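Local structure of acetyltransferase (Agrobacterium tumefaciens, 2FSR) at residues Leu30-Leu40 with Ala87-Cys98. The protein probably transfers an acetyl group from acetyl-coenzyme A to an amine or similar acceptor, as members of the GNAT acetyltransferase family do. Sequence-based numbering, arbitrary orientation. Where two conformers were deposited one is given.
Sequences LRTERLTLRPL and ALMIDLGETGEC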
# COMPACT_ATOMS: atom_id res chain seq x y z
N LEU A 30 2.70 8.62 -8.95
CA LEU A 30 1.61 9.52 -8.60
C LEU A 30 2.12 10.69 -7.77
O LEU A 30 3.02 10.53 -6.93
CB LEU A 30 0.51 8.79 -7.83
CG LEU A 30 -0.03 7.52 -8.49
CD1 LEU A 30 -1.09 6.91 -7.62
CD2 LEU A 30 -0.57 7.84 -9.88
N ARG A 31 1.55 11.85 -8.04
CA ARG A 31 1.83 13.04 -7.26
C ARG A 31 0.60 13.45 -6.46
O ARG A 31 -0.53 13.46 -6.97
CB ARG A 31 2.32 14.18 -8.15
CG ARG A 31 3.74 13.98 -8.64
CD ARG A 31 4.59 15.22 -8.40
NE ARG A 31 5.29 15.18 -7.12
CZ ARG A 31 4.78 15.53 -5.94
NH1 ARG A 31 5.52 15.45 -4.85
NH2 ARG A 31 3.53 15.96 -5.83
N THR A 32 0.84 13.74 -5.20
CA THR A 32 -0.20 14.30 -4.36
C THR A 32 0.23 15.71 -3.93
O THR A 32 1.24 16.23 -4.42
CB THR A 32 -0.51 13.39 -3.14
OG1 THR A 32 0.54 13.46 -2.17
CG2 THR A 32 -0.68 11.93 -3.58
N GLU A 33 -0.53 16.31 -3.02
CA GLU A 33 -0.22 17.65 -2.54
C GLU A 33 1.21 17.69 -2.03
O GLU A 33 2.01 18.54 -2.45
CB GLU A 33 -1.20 18.02 -1.44
CG GLU A 33 -0.88 19.31 -0.68
CD GLU A 33 -1.91 19.59 0.40
OE1 GLU A 33 -3.12 19.58 0.09
OE2 GLU A 33 -1.51 19.81 1.57
N ARG A 34 1.55 16.73 -1.16
CA ARG A 34 2.82 16.75 -0.44
C ARG A 34 3.75 15.60 -0.80
O ARG A 34 4.90 15.58 -0.37
CB ARG A 34 2.56 16.73 1.07
CG ARG A 34 1.83 17.98 1.56
CD ARG A 34 1.58 17.92 3.04
NE ARG A 34 0.70 16.81 3.37
CZ ARG A 34 0.38 16.42 4.61
NH1 ARG A 34 0.87 17.07 5.67
NH2 ARG A 34 -0.41 15.38 4.78
N LEU A 35 3.26 14.62 -1.57
CA LEU A 35 4.00 13.36 -1.73
C LEU A 35 4.21 12.94 -3.17
O LEU A 35 3.47 13.34 -4.06
CB LEU A 35 3.27 12.21 -1.01
CG LEU A 35 2.81 12.45 0.44
CD1 LEU A 35 1.83 11.36 0.88
CD2 LEU A 35 4.03 12.58 1.36
N THR A 36 5.24 12.13 -3.37
CA THR A 36 5.45 11.46 -4.66
C THR A 36 5.37 9.96 -4.35
O THR A 36 6.04 9.47 -3.43
CB THR A 36 6.80 11.82 -5.29
OG1 THR A 36 6.83 13.23 -5.59
CG2 THR A 36 7.02 11.04 -6.60
N LEU A 37 4.50 9.25 -5.08
CA LEU A 37 4.30 7.81 -4.86
C LEU A 37 4.88 7.11 -6.06
O LEU A 37 4.33 7.23 -7.15
CB LEU A 37 2.80 7.50 -4.72
CG LEU A 37 2.01 8.43 -3.78
CD1 LEU A 37 0.57 7.99 -3.68
CD2 LEU A 37 2.64 8.50 -2.39
N ARG A 38 6.00 6.42 -5.87
CA ARG A 38 6.79 5.99 -7.03
C ARG A 38 7.25 4.52 -6.94
O ARG A 38 7.14 3.89 -5.90
CB ARG A 38 8.00 6.91 -7.27
CG ARG A 38 8.78 7.23 -6.02
CD ARG A 38 9.98 6.36 -5.89
NE ARG A 38 10.69 6.59 -4.63
CZ ARG A 38 11.40 5.65 -4.02
NH1 ARG A 38 11.53 4.45 -4.57
NH2 ARG A 38 11.98 5.92 -2.85
N PRO A 39 7.71 3.98 -8.07
CA PRO A 39 8.09 2.56 -8.04
C PRO A 39 9.21 2.19 -7.07
O PRO A 39 10.14 2.96 -6.83
CB PRO A 39 8.51 2.26 -9.49
CG PRO A 39 7.86 3.39 -10.30
CD PRO A 39 7.88 4.58 -9.41
N LEU A 40 9.11 0.98 -6.55
CA LEU A 40 10.15 0.39 -5.71
C LEU A 40 11.47 0.29 -6.47
O LEU A 40 11.49 0.05 -7.68
CB LEU A 40 9.73 -1.01 -5.26
CG LEU A 40 8.97 -1.11 -3.94
CD1 LEU A 40 7.58 -0.44 -4.02
CD2 LEU A 40 8.85 -2.57 -3.46
N ALA A 87 2.58 -1.90 -4.94
CA ALA A 87 3.07 -0.92 -3.97
C ALA A 87 3.80 0.22 -4.65
O ALA A 87 4.40 0.04 -5.73
CB ALA A 87 4.00 -1.58 -2.97
N LEU A 88 3.77 1.37 -3.99
CA LEU A 88 4.59 2.51 -4.37
C LEU A 88 5.26 3.03 -3.09
O LEU A 88 4.66 2.98 -2.00
CB LEU A 88 3.72 3.62 -4.97
CG LEU A 88 2.98 3.25 -6.27
CD1 LEU A 88 1.90 4.27 -6.62
CD2 LEU A 88 3.97 3.06 -7.42
N MSE A 89 6.51 3.46 -3.22
CA MSE A 89 7.18 4.08 -2.09
C MSE A 89 6.71 5.51 -1.97
O MSE A 89 6.46 6.16 -2.98
CB MSE A 89 8.70 4.03 -2.27
CG MSE A 89 9.32 2.62 -2.39
SE MSE A 89 8.75 1.31 -1.08
CE MSE A 89 9.47 2.15 0.53
N ILE A 90 6.61 5.98 -0.73
CA ILE A 90 6.17 7.35 -0.45
C ILE A 90 7.38 8.24 -0.22
O ILE A 90 8.13 8.01 0.74
CB ILE A 90 5.27 7.42 0.81
CG1 ILE A 90 4.07 6.44 0.71
CG2 ILE A 90 4.80 8.86 1.05
CD1 ILE A 90 3.25 6.34 2.01
N ASP A 91 7.56 9.22 -1.11
CA ASP A 91 8.61 10.23 -0.93
C ASP A 91 7.99 11.59 -0.61
O ASP A 91 6.91 11.91 -1.08
CB ASP A 91 9.47 10.38 -2.20
CG ASP A 91 10.38 9.18 -2.47
OD1 ASP A 91 10.51 8.26 -1.62
OD2 ASP A 91 10.98 9.18 -3.58
N LEU A 92 8.70 12.39 0.19
CA LEU A 92 8.24 13.74 0.48
C LEU A 92 8.53 14.67 -0.70
O LEU A 92 9.69 14.85 -1.09
CB LEU A 92 8.91 14.29 1.74
CG LEU A 92 8.41 13.81 3.09
CD1 LEU A 92 9.35 14.30 4.19
CD2 LEU A 92 6.98 14.27 3.37
N GLY A 93 7.48 15.25 -1.27
CA GLY A 93 7.62 16.26 -2.33
C GLY A 93 8.52 15.87 -3.48
O GLY A 93 8.41 14.75 -4.00
N GLU A 94 9.40 16.78 -3.88
CA GLU A 94 10.42 16.52 -4.91
C GLU A 94 11.79 16.20 -4.29
O GLU A 94 12.82 16.15 -4.99
CB GLU A 94 10.52 17.71 -5.89
CG GLU A 94 9.21 18.08 -6.59
CD GLU A 94 8.56 16.91 -7.32
OE1 GLU A 94 9.27 16.14 -8.00
OE2 GLU A 94 7.32 16.77 -7.21
N THR A 95 11.80 15.96 -2.98
CA THR A 95 13.05 15.86 -2.21
C THR A 95 13.72 14.49 -2.26
O THR A 95 14.91 14.36 -1.92
CB THR A 95 12.84 16.19 -0.72
OG1 THR A 95 12.20 15.09 -0.07
CG2 THR A 95 11.99 17.45 -0.55
N GLY A 96 12.96 13.47 -2.65
CA GLY A 96 13.46 12.10 -2.68
C GLY A 96 13.60 11.44 -1.31
O GLY A 96 14.14 10.34 -1.21
N GLU A 97 13.16 12.12 -0.25
CA GLU A 97 13.22 11.50 1.08
C GLU A 97 12.07 10.49 1.24
O GLU A 97 10.90 10.86 1.28
CB GLU A 97 13.16 12.52 2.20
CG GLU A 97 13.26 11.90 3.58
CD GLU A 97 13.09 12.89 4.71
OE1 GLU A 97 13.00 14.11 4.44
OE2 GLU A 97 13.04 12.44 5.88
N CYS A 98 12.45 9.22 1.37
CA CYS A 98 11.48 8.12 1.45
C CYS A 98 11.01 7.88 2.87
O CYS A 98 11.81 7.62 3.77
CB CYS A 98 12.09 6.86 0.85
SG CYS A 98 10.91 5.50 0.78
O HOH W 1 6.61 -0.46 -7.39
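Arg-38 reaches diagonally across to Asp-91 on the neighbouring strand and grips it side-on, NE giving a nearly straight bond to OD2 (2.8 Å, 165°) while NH2 meets the syn lone pair of OD1 at 3.0 Å. A chi1 of 47° and the bend at chi2 lay the guanidinium over Met-89, whose CB lies 3.6 Å from its centre. NH1 bonds to Pro-39 O and forms a salt bridge with Asp-44, so arginine's several donors suit a place beside two carboxylates. In the turn after strand 87-92, Gly-93, whose positive phi (50°) favours glycine, offers its O to the short hydroxyl of Thr-36 (OG1, 2.7 Å). In one of its two conformers Arg-31 adds NH1 from above that carbonyl plane, with Glu-94 OE2 salt-bridged to NE over one guanidinium face. Backbone bonds join Thr-36 with Asp-91 and Arg-38 with Met-89 reciprocally; Gly-93 N to Arg-34 O (2.8 Å) continues the ladder, and a water bridges Leu-40 N to Ala-87 O. On the other face, Leu-37 CD2 lies alongside Ile-90 CG1 (4.0 Å), branched apolar groups suited to the side covered by helix 128-143. Such antiparallel pairing, with helices connecting the two strands, is characteristic of the N-terminal half of the GNAT fold.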